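Local coordinates for protein amidohydrolase (Thermotoga maritima, PDB 3OOQ) that belongs to the amidohydrolase family and probably hydrolyses amide-like C-N bonds, with allantoinase activity as a tentative assignment, at residues Phe154-Pro158 with Thr279-Leu283; Leu217-Ala223 with Phe243-Val248; Gly272-Thr276 with Pro308-Leu312; Val299-Leu303 with Ile335-Pro340. All coordinates share one frame; numbering follows the deposited sequence.

Contact 4 is the buried one, about 9 Å from the chain centre to its own centre, and it works with one hydrogen bond from an asparagine amide, one backbone bond and aliphatic packing. Contact 2 holds the neighbouring barrel strands 223-227 and 247-249 together where they begin, mixing sheet bonds with waters at a partly exposed edge. Contacts 1 and 3 lie beyond the ends of barrel strands and share the loop after strand 269-271. Contact 1 is polar, built of carboxylates and a lysine, whereas contact 3 has no hydrogen bond and is mostly aliphatic packing, and both reach a second subunit. Contacts 3 and 4 touch through Leu274 and Leu303; strand 301-303 itself leads from contact 4 towards contact 3.

Contact 1 of 4, residues Phe154-Pro158 with Thr279-Leu283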
# COMPACT_ATOMS: atom_id res chain seq x y z
N PHE F 154 -28.21 11.12 1.15
CA PHE F 154 -28.02 11.22 2.59
C PHE F 154 -27.90 9.82 3.12
O PHE F 154 -28.12 8.85 2.38
CB PHE F 154 -29.26 11.89 3.23
CG PHE F 154 -29.42 13.32 2.83
CD1 PHE F 154 -30.02 13.65 1.61
CD2 PHE F 154 -28.89 14.32 3.61
CE1 PHE F 154 -30.13 14.99 1.21
CE2 PHE F 154 -28.99 15.65 3.21
CZ PHE F 154 -29.62 15.98 2.02
N GLY F 155 -27.53 9.70 4.39
CA GLY F 155 -27.51 8.40 5.07
C GLY F 155 -26.22 7.63 4.81
O GLY F 155 -25.17 8.23 4.60
N GLU F 156 -26.31 6.30 4.86
CA GLU F 156 -25.12 5.44 4.91
C GLU F 156 -24.26 5.48 3.65
O GLU F 156 -23.03 5.48 3.75
CB GLU F 156 -25.50 3.98 5.21
CG GLU F 156 -26.11 3.74 6.61
CD GLU F 156 -26.51 2.29 6.84
OE1 GLU F 156 -25.87 1.39 6.26
OE2 GLU F 156 -27.47 2.03 7.60
N ASN F 157 -24.91 5.52 2.48
CA ASN F 157 -24.18 5.37 1.21
C ASN F 157 -23.09 6.42 0.99
O ASN F 157 -21.93 6.06 0.85
CB ASN F 157 -25.14 5.24 -0.01
CG ASN F 157 -25.98 3.96 0.02
OD1 ASN F 157 -25.78 3.11 0.87
ND2 ASN F 157 -26.93 3.84 -0.92
N PRO F 158 -23.44 7.73 1.01
CA PRO F 158 -22.38 8.73 0.77
C PRO F 158 -21.24 8.73 1.81
O PRO F 158 -20.08 8.90 1.43
CB PRO F 158 -23.12 10.07 0.78
CG PRO F 158 -24.43 9.80 1.54
CD PRO F 158 -24.77 8.37 1.16
N THR F 279 -30.73 -4.81 3.25
CA THR F 279 -29.29 -5.03 3.22
C THR F 279 -28.54 -4.16 4.22
O THR F 279 -27.39 -4.43 4.52
CB THR F 279 -28.73 -4.68 1.84
OG1 THR F 279 -29.19 -3.37 1.48
CG2 THR F 279 -29.17 -5.68 0.78
N LYS F 280 -29.16 -3.10 4.69
CA LYS F 280 -28.48 -2.11 5.54
C LYS F 280 -29.27 -1.81 6.78
O LYS F 280 -30.51 -1.99 6.83
CB LYS F 280 -28.26 -0.78 4.77
CG LYS F 280 -27.26 -0.90 3.60
CD LYS F 280 -27.13 0.41 2.81
CE LYS F 280 -28.45 0.78 2.09
NZ LYS F 280 -28.35 2.18 1.54
N LEU F 281 -28.55 -1.37 7.80
CA LEU F 281 -29.13 -0.90 9.04
C LEU F 281 -30.24 0.13 8.80
O LEU F 281 -31.30 0.06 9.44
CB LEU F 281 -28.02 -0.26 9.86
CG LEU F 281 -28.29 0.09 11.31
CD1 LEU F 281 -28.57 -1.20 12.09
CD2 LEU F 281 -27.07 0.87 11.84
N GLU F 282 -29.99 1.07 7.88
CA GLU F 282 -30.94 2.13 7.58
C GLU F 282 -32.20 1.59 6.87
O GLU F 282 -33.21 2.27 6.79
CB GLU F 282 -30.30 3.30 6.78
CG GLU F 282 -29.81 2.98 5.34
CD GLU F 282 -29.10 4.16 4.67
OE1 GLU F 282 -28.96 5.24 5.30
OE2 GLU F 282 -28.66 4.02 3.50
N LEU F 283 -32.13 0.35 6.41
CA LEU F 283 -33.29 -0.34 5.82
C LEU F 283 -34.02 -1.26 6.81
O LEU F 283 -34.97 -1.93 6.42
CB LEU F 283 -32.86 -1.14 4.58
CG LEU F 283 -32.18 -0.36 3.45
CD1 LEU F 283 -31.97 -1.23 2.21
CD2 LEU F 283 -33.00 0.84 3.08
O HOH W 1 -25.77 -1.10 7.06
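Glu156 and Glu282 trade bonds: each carboxylate accepts the backbone N-H of the other residue. Glu156 N donates to Glu282 OE1 over 2.9 Å in a nearly straight bond, though it meets that oxygen from above the carboxylate plane. In return Glu282 N reaches Glu156 OE2 at 2.7 Å, on the syn side but with a more bent N-H path. The two side chains run past one another head to tail, their carboxylate planes turned 32° apart. A water extends the grip: it donates to Glu156 OE1 and takes the N-H of Leu281, so both oxygens of Glu156 are tied to the 3-10 turn.

In the family's TIM-barrel fold this joins two loops that follow strands, one leading from strand 143-153 into helix 156-164, the other coming after strand 269-271. Glu282 OE1 meets the first turn of that helix, right after the N-cap residue Gly155, where the helix dipole would be expected to favour a negative charge.

The charged part centres on Lys280. Its chain bends at chi3 (-65°), bringing NZ to Glu282 OE2 at 2.7 Å in a salt bridge on the anti lone pair, and to Asn157 OD1 at 2.8 Å from above the amide carbonyl plane. Asn157 ND2 is held separately by Ser121. The like charges of Glu156 OE2 and Glu282 OE1 stand 4.2 Å apart, their repulsion probably eased by Lys280 and by a weak, long ion pair from Glu282 to Arg172.

Among looser packing contacts, Tyr77 of a third subunit lies against Glu156, and Val73 of that subunit against Leu281.

Contact 2 of 4, residues Leu217-Ala223 with Phe243-Val248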
# COMPACT_ATOMS: atom_id res chain seq x y z
N LEU F 217 -31.97 26.31 -7.41
CA LEU F 217 -32.35 27.45 -6.57
C LEU F 217 -33.41 28.34 -7.20
O LEU F 217 -34.20 28.96 -6.48
CB LEU F 217 -31.13 28.27 -6.12
CG LEU F 217 -30.14 27.56 -5.20
CD1 LEU F 217 -29.23 28.57 -4.52
CD2 LEU F 217 -30.86 26.71 -4.13
N ARG F 218 -33.44 28.40 -8.53
CA ARG F 218 -34.48 29.13 -9.25
C ARG F 218 -35.71 28.27 -9.46
O ARG F 218 -36.62 28.66 -10.15
CB ARG F 218 -33.96 29.63 -10.60
CG ARG F 218 -33.00 30.79 -10.53
CD ARG F 218 -32.64 31.28 -11.94
NE ARG F 218 -31.59 32.30 -11.86
CZ ARG F 218 -31.80 33.59 -11.58
NH1 ARG F 218 -33.02 34.04 -11.35
NH2 ARG F 218 -30.76 34.42 -11.50
N LYS F 219 -35.71 27.08 -8.85
CA LYS F 219 -36.83 26.14 -8.92
C LYS F 219 -37.22 25.68 -10.33
O LYS F 219 -38.35 25.26 -10.56
CB LYS F 219 -38.07 26.69 -8.20
CG LYS F 219 -37.84 26.92 -6.72
CD LYS F 219 -39.16 27.26 -6.06
CE LYS F 219 -38.99 27.59 -4.61
NZ LYS F 219 -40.30 27.56 -3.91
N LYS F 220 -36.27 25.71 -11.27
CA LYS F 220 -36.52 25.18 -12.60
C LYS F 220 -36.64 23.66 -12.55
O LYS F 220 -37.41 23.08 -13.29
CB LYS F 220 -35.44 25.61 -13.58
CG LYS F 220 -35.41 27.11 -13.85
CD LYS F 220 -34.18 27.47 -14.70
CE LYS F 220 -34.16 28.95 -15.10
NZ LYS F 220 -35.54 29.45 -15.45
N ILE F 221 -35.88 23.03 -11.66
CA ILE F 221 -35.96 21.58 -11.48
C ILE F 221 -35.89 21.26 -9.99
O ILE F 221 -35.29 22.03 -9.24
CB ILE F 221 -34.83 20.81 -12.23
CG1 ILE F 221 -33.44 21.35 -11.87
CG2 ILE F 221 -35.10 20.80 -13.76
CD1 ILE F 221 -32.21 20.51 -12.42
N PRO F 222 -36.48 20.13 -9.58
CA PRO F 222 -36.39 19.75 -8.18
C PRO F 222 -35.07 19.06 -7.81
O PRO F 222 -34.41 18.47 -8.66
CB PRO F 222 -37.52 18.72 -8.02
CG PRO F 222 -37.66 18.11 -9.40
CD PRO F 222 -37.37 19.23 -10.35
N ALA F 223 -34.74 19.13 -6.51
CA ALA F 223 -33.80 18.21 -5.90
C ALA F 223 -34.48 16.85 -5.76
O ALA F 223 -35.65 16.75 -5.34
CB ALA F 223 -33.37 18.72 -4.53
N PHE F 243 -32.53 26.78 1.69
CA PHE F 243 -32.12 27.39 0.45
C PHE F 243 -33.28 27.69 -0.48
O PHE F 243 -33.06 28.25 -1.54
CB PHE F 243 -31.07 26.51 -0.24
CG PHE F 243 -29.74 26.47 0.48
CD1 PHE F 243 -28.84 27.53 0.36
CD2 PHE F 243 -29.41 25.39 1.31
CE1 PHE F 243 -27.63 27.51 1.04
CE2 PHE F 243 -28.18 25.36 2.00
CZ PHE F 243 -27.30 26.43 1.87
N GLY F 244 -34.49 27.33 -0.08
CA GLY F 244 -35.71 27.56 -0.85
C GLY F 244 -35.78 26.83 -2.18
O GLY F 244 -36.07 27.43 -3.20
N PHE F 245 -35.49 25.53 -2.19
CA PHE F 245 -35.70 24.75 -3.41
C PHE F 245 -36.77 23.65 -3.27
O PHE F 245 -37.15 23.28 -2.15
CB PHE F 245 -34.38 24.22 -4.01
CG PHE F 245 -33.54 23.36 -3.08
CD1 PHE F 245 -33.81 22.01 -2.91
CD2 PHE F 245 -32.41 23.89 -2.46
CE1 PHE F 245 -33.00 21.22 -2.12
CE2 PHE F 245 -31.60 23.09 -1.65
CZ PHE F 245 -31.89 21.76 -1.49
N ASN F 246 -37.27 23.17 -4.40
CA ASN F 246 -38.22 22.05 -4.43
C ASN F 246 -37.53 20.72 -4.27
O ASN F 246 -36.44 20.53 -4.79
CB ASN F 246 -39.01 22.04 -5.74
CG ASN F 246 -39.89 23.27 -5.89
OD1 ASN F 246 -40.44 23.72 -4.93
ND2 ASN F 246 -39.98 23.81 -7.10
N LEU F 247 -38.19 19.80 -3.57
CA LEU F 247 -37.62 18.48 -3.39
C LEU F 247 -38.60 17.36 -3.59
O LEU F 247 -39.82 17.52 -3.43
CB LEU F 247 -36.95 18.33 -2.00
CG LEU F 247 -37.76 17.96 -0.75
CD1 LEU F 247 -36.92 17.23 0.27
CD2 LEU F 247 -38.34 19.20 -0.10
N VAL F 248 -38.04 16.21 -3.92
CA VAL F 248 -38.70 14.93 -3.87
C VAL F 248 -37.82 14.05 -2.98
O VAL F 248 -36.60 14.11 -3.06
CB VAL F 248 -38.81 14.31 -5.31
CG1 VAL F 248 -39.42 12.94 -5.28
CG2 VAL F 248 -39.62 15.24 -6.26
O HOH W 2 -33.93 29.72 -4.00
O HOH W 3 -38.75 22.39 -9.40
O HOH W 4 -36.04 23.42 -6.99
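Ala223 and Leu247 pair as parallel strand residues at the starts of two adjacent barrel strands, joined by helix 230-243 in a beta-alpha-beta crossover. Two backbone bonds set the register: Ala223 N to Asn246 O at 2.8 Å, and Val248 N to Ala223 O, also 2.8 Å. The CA-H of Leu247 leans on the same Ala223 oxygen.

Ahead of the strands no direct backbone bond follows, and waters bridge the two chains. One molecule donates to Ile221 O and accepts from Asn246 N; another links Lys219 O with Asn246 ND2. Both segments leave their helices through Schellman motifs, with Lys219 and Gly244 as the positive-phi residues.

Apolar contact gathers at Phe245, whose ring also meets that of Phe183 on helix 172-198. Its CG is tucked between backbone N and carbonyl carbon (chi1 57°), which sends the ring between Leu217 and Ala223. Leu217 CD2 comes to 3.6 Å from Phe245 CD2, and Ala223 CB approaches the diagonally opposite ring carbon, CE1, at 3.5 Å. On the solvent side the extended Lys219 chain lies across Asn246, its CE stopping 3.2 Å from Gly244 O.

Contact 3 of 4, residues Gly272-Thr276 with Pro308-Leu312; sequences GPLLT and PVIPL
Ile310 pushes its CD1 methyl into a notch formed by Pro273 and the turn that follows it, and this is the dense part of the contact. Ile310 CD1 sits 3.5 Å from Pro273 CB, closer than ordinary van der Waals contact. The same methyl rests 3.6 Å from Leu275 O and 4.1 Å from Leu275 CB. A cis peptide before Pro273 and an inverse gamma turn centred on Leu275 bend the chain here; the turn's closing bond from Thr276 N to Leu274 O is weak. Gln318 of helix 315-321 holds this bend from outside: its OE1 accepts the N-H of both Leu274 and Leu275, while Ile310 packs on the same residue.

Towards solvent the fit slackens at Val309. Its CG1, anti to the backbone nitrogen (chi1 173°), comes obliquely against the proline ring, 3.7 Å from Pro273 CG. Thr276 stands roughly perpendicular to the valine, with its OG1 3.5 Å from Val309 CG1.

These loops follow strands 269-271 and 301-303, two parallel neighbours of the barrel. A second subunit lies close by, its Phe314 touching Leu275 and its Thr276 touching Pro311.

No hydrogen bond joins the segments, so what passes directly between them is van der Waals packing, with Pro273 and the Ile310 methyl at the closest point and Gln318 adding an indirect tie.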
# COMPACT_ATOMS: atom_id res chain seq x y z
N GLY F 272 -39.94 2.66 -2.51
CA GLY F 272 -39.28 1.54 -3.16
C GLY F 272 -37.78 1.79 -3.25
O GLY F 272 -37.32 2.92 -3.01
N PRO F 273 -37.00 0.74 -3.54
CA PRO F 273 -37.51 -0.62 -3.76
C PRO F 273 -38.07 -1.23 -2.45
O PRO F 273 -37.52 -0.98 -1.38
CB PRO F 273 -36.26 -1.38 -4.22
CG PRO F 273 -35.11 -0.69 -3.43
CD PRO F 273 -35.53 0.77 -3.37
N LEU F 274 -39.12 -2.03 -2.56
CA LEU F 274 -39.78 -2.65 -1.40
C LEU F 274 -39.78 -4.19 -1.40
O LEU F 274 -39.67 -4.82 -0.34
CB LEU F 274 -41.23 -2.14 -1.28
CG LEU F 274 -41.46 -0.70 -0.84
CD1 LEU F 274 -42.92 -0.31 -1.10
CD2 LEU F 274 -41.07 -0.49 0.65
N LEU F 275 -39.91 -4.78 -2.58
CA LEU F 275 -39.77 -6.21 -2.76
C LEU F 275 -38.28 -6.59 -2.81
O LEU F 275 -37.78 -7.01 -3.85
CB LEU F 275 -40.46 -6.65 -4.06
CG LEU F 275 -40.65 -8.15 -4.31
CD1 LEU F 275 -41.91 -8.66 -3.66
CD2 LEU F 275 -40.68 -8.44 -5.80
N THR F 276 -37.59 -6.45 -1.68
CA THR F 276 -36.13 -6.56 -1.64
C THR F 276 -35.63 -6.78 -0.21
O THR F 276 -36.33 -6.47 0.76
CB THR F 276 -35.47 -5.30 -2.25
OG1 THR F 276 -34.11 -5.59 -2.60
CG2 THR F 276 -35.50 -4.09 -1.25
N PRO F 308 -31.25 -1.45 -11.04
CA PRO F 308 -31.34 -2.92 -11.01
C PRO F 308 -31.67 -3.64 -9.69
O PRO F 308 -31.70 -4.87 -9.68
CB PRO F 308 -29.96 -3.35 -11.50
CG PRO F 308 -29.05 -2.30 -10.92
CD PRO F 308 -29.84 -1.02 -11.14
N VAL F 309 -31.93 -2.91 -8.62
CA VAL F 309 -32.22 -3.55 -7.33
C VAL F 309 -33.38 -4.54 -7.49
O VAL F 309 -33.29 -5.69 -7.02
CB VAL F 309 -32.48 -2.53 -6.20
CG1 VAL F 309 -32.94 -3.24 -4.94
CG2 VAL F 309 -31.19 -1.69 -5.92
N ILE F 310 -34.44 -4.09 -8.17
CA ILE F 310 -35.50 -4.95 -8.69
C ILE F 310 -35.58 -4.71 -10.18
O ILE F 310 -35.63 -3.56 -10.62
CB ILE F 310 -36.89 -4.64 -8.04
CG1 ILE F 310 -36.81 -4.78 -6.51
CG2 ILE F 310 -38.00 -5.54 -8.63
CD1 ILE F 310 -37.92 -4.01 -5.80
N PRO F 311 -35.57 -5.78 -10.99
CA PRO F 311 -35.61 -5.51 -12.42
C PRO F 311 -36.91 -4.79 -12.79
O PRO F 311 -37.97 -5.11 -12.27
CB PRO F 311 -35.54 -6.90 -13.06
CG PRO F 311 -34.90 -7.77 -12.03
CD PRO F 311 -35.34 -7.21 -10.69
N LEU F 312 -36.80 -3.81 -13.68
CA LEU F 312 -37.91 -3.01 -14.11
C LEU F 312 -39.00 -3.88 -14.71
O LEU F 312 -40.20 -3.61 -14.51
CB LEU F 312 -37.41 -1.96 -15.10
CG LEU F 312 -38.29 -0.75 -15.37
CD1 LEU F 312 -38.72 -0.06 -14.08
CD2 LEU F 312 -37.52 0.21 -16.26

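Contact 4 of 4, residues Val299-Leu303 with Ile335-Pro340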
# COMPACT_ATOMS: atom_id res chain seq x y z
N VAL F 299 -49.96 11.62 1.52
CA VAL F 299 -48.71 11.89 0.82
C VAL F 299 -48.84 11.44 -0.62
O VAL F 299 -49.33 10.35 -0.91
CB VAL F 299 -47.51 11.19 1.50
CG1 VAL F 299 -46.14 11.60 0.83
CG2 VAL F 299 -47.47 11.53 2.99
N LEU F 300 -48.37 12.30 -1.53
CA LEU F 300 -48.24 11.94 -2.92
C LEU F 300 -47.01 11.03 -3.14
O LEU F 300 -45.87 11.44 -2.92
CB LEU F 300 -48.14 13.19 -3.80
CG LEU F 300 -47.86 12.89 -5.28
CD1 LEU F 300 -49.08 12.25 -5.92
CD2 LEU F 300 -47.46 14.16 -6.00
N ILE F 301 -47.25 9.80 -3.59
CA ILE F 301 -46.19 8.83 -3.75
C ILE F 301 -46.22 8.16 -5.12
O ILE F 301 -47.28 8.08 -5.78
CB ILE F 301 -46.21 7.74 -2.63
CG1 ILE F 301 -47.36 6.74 -2.84
CG2 ILE F 301 -46.22 8.38 -1.26
CD1 ILE F 301 -47.40 5.56 -1.83
N ALA F 302 -45.03 7.72 -5.55
CA ALA F 302 -44.87 6.83 -6.69
C ALA F 302 -44.08 5.62 -6.22
O ALA F 302 -43.40 5.67 -5.19
CB ALA F 302 -44.12 7.51 -7.84
N LEU F 303 -44.18 4.55 -6.99
CA LEU F 303 -43.44 3.33 -6.69
C LEU F 303 -42.33 3.08 -7.72
O LEU F 303 -42.61 3.00 -8.92
CB LEU F 303 -44.39 2.14 -6.61
CG LEU F 303 -43.80 0.75 -6.32
CD1 LEU F 303 -43.07 0.69 -4.97
CD2 LEU F 303 -44.90 -0.31 -6.39
N ILE F 335 -49.91 4.76 -8.58
CA ILE F 335 -48.51 5.00 -8.18
C ILE F 335 -47.50 4.46 -9.20
O ILE F 335 -46.28 4.67 -9.07
CB ILE F 335 -48.21 4.51 -6.75
CG1 ILE F 335 -48.21 2.98 -6.66
CG2 ILE F 335 -49.16 5.13 -5.76
CD1 ILE F 335 -47.79 2.45 -5.26
N LEU F 336 -48.02 3.74 -10.20
CA LEU F 336 -47.22 3.27 -11.31
C LEU F 336 -47.36 4.12 -12.57
O LEU F 336 -46.60 3.94 -13.54
CB LEU F 336 -47.55 1.82 -11.64
CG LEU F 336 -47.16 0.76 -10.60
CD1 LEU F 336 -47.72 -0.60 -11.03
CD2 LEU F 336 -45.63 0.71 -10.40
N THR F 337 -48.33 5.05 -12.54
CA THR F 337 -48.74 5.79 -13.75
C THR F 337 -48.85 7.31 -13.54
O THR F 337 -47.85 8.04 -13.71
CB THR F 337 -50.06 5.19 -14.32
OG1 THR F 337 -51.02 5.08 -13.27
CG2 THR F 337 -49.81 3.78 -14.92
N VAL F 338 -50.03 7.80 -13.16
CA VAL F 338 -50.29 9.24 -13.04
C VAL F 338 -49.49 9.93 -11.92
O VAL F 338 -49.01 11.04 -12.10
CB VAL F 338 -51.84 9.53 -12.91
CG1 VAL F 338 -52.45 8.87 -11.67
CG2 VAL F 338 -52.13 11.06 -12.91
N ASN F 339 -49.36 9.29 -10.76
CA ASN F 339 -48.54 9.85 -9.66
C ASN F 339 -47.06 10.08 -10.04
O ASN F 339 -46.58 11.20 -9.92
CB ASN F 339 -48.65 8.98 -8.40
CG ASN F 339 -50.00 9.08 -7.71
OD1 ASN F 339 -50.98 9.52 -8.30
ND2 ASN F 339 -50.05 8.67 -6.44
N PRO F 340 -46.33 9.03 -10.51
CA PRO F 340 -44.98 9.29 -11.01
C PRO F 340 -44.97 10.36 -12.10
O PRO F 340 -44.16 11.28 -12.02
CB PRO F 340 -44.50 7.95 -11.58
CG PRO F 340 -45.72 7.06 -11.61
CD PRO F 340 -46.65 7.59 -10.55
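Asn339 reaches across from the start of helix 338-343 to bind the backbone of strand 301-303. Its ND2 donates to Ile301 O over 2.9 Å, lying in the carbonyl plane, and the oxygen in turn sits only 6° out of the asparagine's amide plane. With chi1 at -72°, CG stands beside the backbone nitrogen and the amide turns its N-H edge to the strand, where Leu300 CD1 packs 3.7 Å from ND2.

Two residues on, the strand donates instead: Leu303 N gives its hydrogen to Ile335 O at 3.0 Å in a nearly straight bond. That oxygen also receives a weaker CA-H contact from Ala302. The backbone of Ala302 is satisfied elsewhere, pairing with Val269 and Val271 of the parallel strand 269-271, while Leu336 shares a backbone bond with Val60 of strand 54-64. Segment 335-340 thus spans the gap between the last strand of the TIM barrel and its first, occupying the seam where the barrel closes.

Aliphatic groups fill in around these bonds. Ile335 CG2 lies alongside Ile301 CG1 at 3.8 Å, and its CD1 meets Leu303 CB obliquely at 3.7 Å. Pro340 CD presses on Ala302 CB at the same 3.7 Å.

Since Ile301 O and Leu303 N both find partners in a non-strand segment, the edge of this strand is satisfied without a further strand bonding at these two positions.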